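Local coordinates for putative uncharacterized protein SMU.1704 (Streptococcus mutans, PDB 3L7W), which probably binds DNA as a dimeric transcriptional regulator of the PadR family, through a winged helix-turn-helix domain, at residues A36-K39 with E40-Y44; E78-L81 with V82-T85. One frame throughout, in Å; residues are numbered along the deposited sequence.

Contact 1: residues A36-K39 with E40-Y44; sequences ASIK and ESTLY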
loop_
_atom_site.group_PDB
_atom_site.type_symbol
_atom_site.label_atom_id
_atom_site.label_comp_id
_atom_site.label_asym_id
_atom_site.label_seq_id
_atom_site.Cartn_x
_atom_site.Cartn_y
_atom_site.Cartn_z
ATOM N N ALA A 36 -1.684 -7.243 7.870
ATOM C CA ALA A 36 -1.776 -5.952 8.541
ATOM C C ALA A 36 -1.583 -6.057 10.040
ATOM O O ALA A 36 -1.956 -7.049 10.664
ATOM C CB ALA A 36 -3.112 -5.271 8.223
ATOM N N SER A 37 -0.974 -5.027 10.608
ATOM C CA SER A 37 -0.945 -4.874 12.049
ATOM C C SER A 37 -2.008 -3.859 12.390
ATOM O O SER A 37 -1.803 -2.646 12.279
ATOM C CB SER A 37 0.419 -4.407 12.532
ATOM O OG SER A 37 1.292 -5.514 12.653
ATOM N N ILE A 38 -3.164 -4.374 12.771
ATOM C CA ILE A 38 -4.303 -3.532 13.043
ATOM C C ILE A 38 -4.986 -4.073 14.290
ATOM O O ILE A 38 -5.100 -5.289 14.472
ATOM C CB ILE A 38 -5.258 -3.496 11.835
ATOM C CG1 ILE A 38 -6.470 -2.612 12.129
ATOM C CG2 ILE A 38 -5.685 -4.904 11.450
ATOM C CD1 ILE A 38 -7.349 -2.340 10.919
ATOM N N LYS A 39 -5.391 -3.176 15.182
ATOM C CA LYS A 39 -6.078 -3.613 16.388
ATOM C C LYS A 39 -7.562 -3.793 16.097
ATOM O O LYS A 39 -8.109 -3.160 15.187
ATOM C CB LYS A 39 -5.863 -2.616 17.519
ATOM C CG LYS A 39 -4.435 -2.589 18.042
ATOM C CD LYS A 39 -4.248 -1.544 19.137
ATOM C CE LYS A 39 -4.234 -0.136 18.560
ATOM N NZ LYS A 39 -3.756 0.871 19.555
ATOM N N GLU A 40 -8.211 -4.662 16.861
ATOM C CA GLU A 40 -9.653 -4.834 16.745
ATOM C C GLU A 40 -10.296 -3.465 16.888
ATOM O O GLU A 40 -11.260 -3.139 16.198
ATOM C CB GLU A 40 -10.160 -5.746 17.850
ATOM C CG GLU A 40 -9.144 -6.757 18.333
ATOM C CD GLU A 40 -9.257 -8.074 17.608
ATOM O OE1 GLU A 40 -8.692 -9.074 18.104
ATOM O OE2 GLU A 40 -9.917 -8.107 16.548
ATOM N N SER A 41 -9.749 -2.656 17.789
ATOM C CA SER A 41 -10.308 -1.329 18.045
ATOM C C SER A 41 -10.192 -0.409 16.836
ATOM O O SER A 41 -10.830 0.641 16.787
ATOM C CB SER A 41 -9.688 -0.679 19.298
ATOM O OG SER A 41 -8.278 -0.831 19.319
ATOM N N THR A 42 -9.382 -0.807 15.858
ATOM C CA THR A 42 -9.286 -0.069 14.600
ATOM C C THR A 42 -10.113 -0.760 13.527
ATOM O O THR A 42 -10.699 -0.116 12.655
ATOM C CB THR A 42 -7.831 0.021 14.089
ATOM O OG1 THR A 42 -6.982 0.521 15.126
ATOM C CG2 THR A 42 -7.757 0.949 12.896
ATOM N N LEU A 43 -10.149 -2.084 13.597
ATOM C CA LEU A 43 -10.784 -2.894 12.571
ATOM C C LEU A 43 -12.296 -2.755 12.658
ATOM O O LEU A 43 -12.973 -2.452 11.671
ATOM C CB LEU A 43 -10.373 -4.350 12.769
ATOM C CG LEU A 43 -10.623 -5.371 11.662
ATOM C CD1 LEU A 43 -11.760 -6.285 12.032
ATOM C CD2 LEU A 43 -10.858 -4.692 10.315
ATOM N N TYR A 44 -12.834 -2.954 13.855
ATOM C CA TYR A 44 -14.281 -2.989 14.001
ATOM C C TYR A 44 -14.980 -1.689 13.621
ATOM O O TYR A 44 -16.029 -1.716 12.984
ATOM C CB TYR A 44 -14.669 -3.527 15.371
ATOM C CG TYR A 44 -14.492 -5.026 15.392
ATOM C CD1 TYR A 44 -15.555 -5.864 15.073
ATOM C CD2 TYR A 44 -13.245 -5.609 15.652
ATOM C CE1 TYR A 44 -15.405 -7.239 15.054
ATOM C CE2 TYR A 44 -13.087 -6.995 15.643
ATOM C CZ TYR A 44 -14.185 -7.804 15.341
ATOM O OH TYR A 44 -14.088 -9.178 15.314
HETATM O O HOH W 1 -4.313 -0.257 14.512
#
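The carbonyl oxygen of K39 is gripped by two backbone N-H groups of the helix that starts right after it. T42 N donates at 2.8 Å from above the carbonyl plane, whereas L43 N, also 2.8 Å from K39 O, lies in that plane with a C=O...N angle of 160°. Because one donor comes from above the plane and the other within it, both fit round one acceptor at the first turn of the helix. K39 serves as N-cap through its backbone alone; its long side chain does not cap but is exposed, running outward past the hydroxyl of S41. A water joins the K39 backbone to T42, accepting from K39 N and meeting T42 OG1 at 2.8 Å. T42 can do this because its two branches divide the work: OG1 takes the water, while CG2, anti to the backbone N, turns to the end of I38. The extended I38 side chain lays CG1 against T42 CB at 3.6 Å and carries CD1 on to L43 CB, 4.1 Å away. Branched apolar residues fit here, since both I38 and L43 also pack on I10 and I32. The whole is the N-terminal start of helix 40-52, probably the recognition helix of the PadR winged helix-turn-helix.

Contact 2: residues E78-L81 with V82-T85; sequences EKHL and VYLT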
loop_
_atom_site.group_PDB
_atom_site.type_symbol
_atom_site.label_atom_id
_atom_site.label_comp_id
_atom_site.label_asym_id
_atom_site.label_seq_id
_atom_site.Cartn_x
_atom_site.Cartn_y
_atom_site.Cartn_z
ATOM N N GLU A 78 -20.631 -4.917 -3.466
ATOM C CA GLU A 78 -20.043 -5.597 -4.608
ATOM C C GLU A 78 -19.565 -4.584 -5.628
ATOM O O GLU A 78 -18.423 -4.645 -6.071
ATOM C CB GLU A 78 -21.014 -6.593 -5.243
ATOM C CG GLU A 78 -20.981 -7.979 -4.608
ATOM C CD GLU A 78 -22.062 -8.912 -5.150
ATOM O OE1 GLU A 78 -22.607 -8.638 -6.244
ATOM O OE2 GLU A 78 -22.366 -9.924 -4.479
ATOM N N LYS A 79 -20.426 -3.639 -5.981
ATOM C CA LYS A 79 -20.034 -2.592 -6.911
ATOM C C LYS A 79 -18.794 -1.858 -6.395
ATOM O O LYS A 79 -17.848 -1.589 -7.144
ATOM C CB LYS A 79 -21.176 -1.607 -7.123
ATOM C CG LYS A 79 -20.892 -0.564 -8.182
ATOM C CD LYS A 79 -22.178 0.056 -8.700
ATOM C CE LYS A 79 -21.906 0.921 -9.919
ATOM N NZ LYS A 79 -23.168 1.480 -10.473
ATOM N N HIS A 80 -18.803 -1.545 -5.106
ATOM C CA HIS A 80 -17.718 -0.805 -4.496
ATOM C C HIS A 80 -16.423 -1.613 -4.490
ATOM O O HIS A 80 -15.335 -1.065 -4.709
ATOM C CB HIS A 80 -18.082 -0.420 -3.076
ATOM C CG HIS A 80 -17.131 0.554 -2.464
ATOM N ND1 HIS A 80 -16.712 1.687 -3.124
ATOM C CD2 HIS A 80 -16.530 0.576 -1.253
ATOM C CE1 HIS A 80 -15.886 2.363 -2.345
ATOM N NE2 HIS A 80 -15.759 1.710 -1.204
ATOM N N LEU A 81 -16.548 -2.912 -4.231
ATOM C CA LEU A 81 -15.393 -3.791 -4.196
ATOM C C LEU A 81 -14.677 -3.805 -5.552
ATOM O O LEU A 81 -13.447 -3.876 -5.610
ATOM C CB LEU A 81 -15.799 -5.204 -3.787
ATOM C CG LEU A 81 -14.710 -6.272 -3.921
ATOM C CD1 LEU A 81 -13.510 -5.916 -3.045
ATOM C CD2 LEU A 81 -15.255 -7.648 -3.563
ATOM N N VAL A 82 -15.456 -3.729 -6.630
ATOM C CA VAL A 82 -14.919 -3.702 -7.995
ATOM C C VAL A 82 -14.064 -2.473 -8.175
ATOM O O VAL A 82 -12.960 -2.534 -8.726
ATOM C CB VAL A 82 -16.045 -3.632 -9.045
ATOM C CG1 VAL A 82 -15.510 -3.100 -10.371
ATOM C CG2 VAL A 82 -16.696 -4.991 -9.215
ATOM N N TYR A 83 -14.593 -1.349 -7.713
ATOM C CA TYR A 83 -13.861 -0.103 -7.737
ATOM C C TYR A 83 -12.538 -0.230 -6.951
ATOM O O TYR A 83 -11.465 0.087 -7.475
ATOM C CB TYR A 83 -14.727 1.030 -7.184
ATOM C CG TYR A 83 -13.948 2.293 -6.967
ATOM C CD1 TYR A 83 -13.580 3.090 -8.042
ATOM C CD2 TYR A 83 -13.538 2.667 -5.694
ATOM C CE1 TYR A 83 -12.833 4.238 -7.850
ATOM C CE2 TYR A 83 -12.806 3.813 -5.491
ATOM C CZ TYR A 83 -12.450 4.595 -6.576
ATOM O OH TYR A 83 -11.710 5.740 -6.378
ATOM N N LEU A 84 -12.615 -0.710 -5.713
ATOM C CA LEU A 84 -11.421 -0.885 -4.864
ATOM C C LEU A 84 -10.421 -1.848 -5.475
ATOM O O LEU A 84 -9.225 -1.621 -5.410
ATOM C CB LEU A 84 -11.796 -1.392 -3.474
ATOM C CG LEU A 84 -12.696 -0.467 -2.659
ATOM C CD1 LEU A 84 -13.082 -1.138 -1.346
ATOM C CD2 LEU A 84 -11.989 0.850 -2.425
ATOM N N THR A 85 -10.915 -2.926 -6.074
ATOM C CA THR A 85 -10.045 -3.869 -6.750
ATOM C C THR A 85 -9.336 -3.163 -7.892
ATOM O O THR A 85 -8.120 -3.249 -8.032
ATOM C CB THR A 85 -10.842 -5.044 -7.307
ATOM O OG1 THR A 85 -11.490 -5.704 -6.221
ATOM C CG2 THR A 85 -9.918 -6.027 -8.008
#
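H80 and L84 meet one turn apart on the long α-helix 75-100, in an i to i+4 CH-pi contact. The leucine lies over one face of the imidazole: L84 CG stands 4.2 Å from the ring centroid, 16° off the ring normal, and both its methyls reach the NE2 side of the ring. The histidine gets there because CG is anti to the backbone N (chi1 -169°), which leans the ring along the helix toward L84, beside the next turn. Y83 comes to the same ring obliquely, its CD2 4.1 Å from H80 CE1. A flat ring suits this partly exposed site, since it can take L84 over a face and also stack with Y55. L84 is buried, as befits a leucine that packs on Y12 and on Y2 of the second subunit; Y83 meets that same Y2 edge-to-face, so this turn belongs to the dimer interface. On another side of the helix L81 packs on L73 and Y12, with CD1 3.8 Å from T85 OG1. Threonine can return its hydroxyl to its own helix, and here it does so beside the routine backbone bond. L81 O thus accepts twice, from T85 N at 2.7 Å and, from the opposite face of the carbonyl plane, from T85 OG1, also at 2.7 Å.

How the contacts relate
Contact 1 comes first along the chain, at the loop leading into helix 40-52; contact 2 follows on helix 75-100, after the strands 56-63 and 66-73 that probably form the wing. Their centres lie about 21 Å apart, on opposite sides of the chain's centre, and the nearest atoms of the two are about 12 Å apart. Both contacts pack on helix 7-20: I10 meets contact 1, while Y12 and L15 meet contact 2. Only contact 2 touches the second subunit. The fold therefore ties a probable DNA-reading helix to a helix that meets the second subunit through one shared core helix, consistent with a PadR-type dimer.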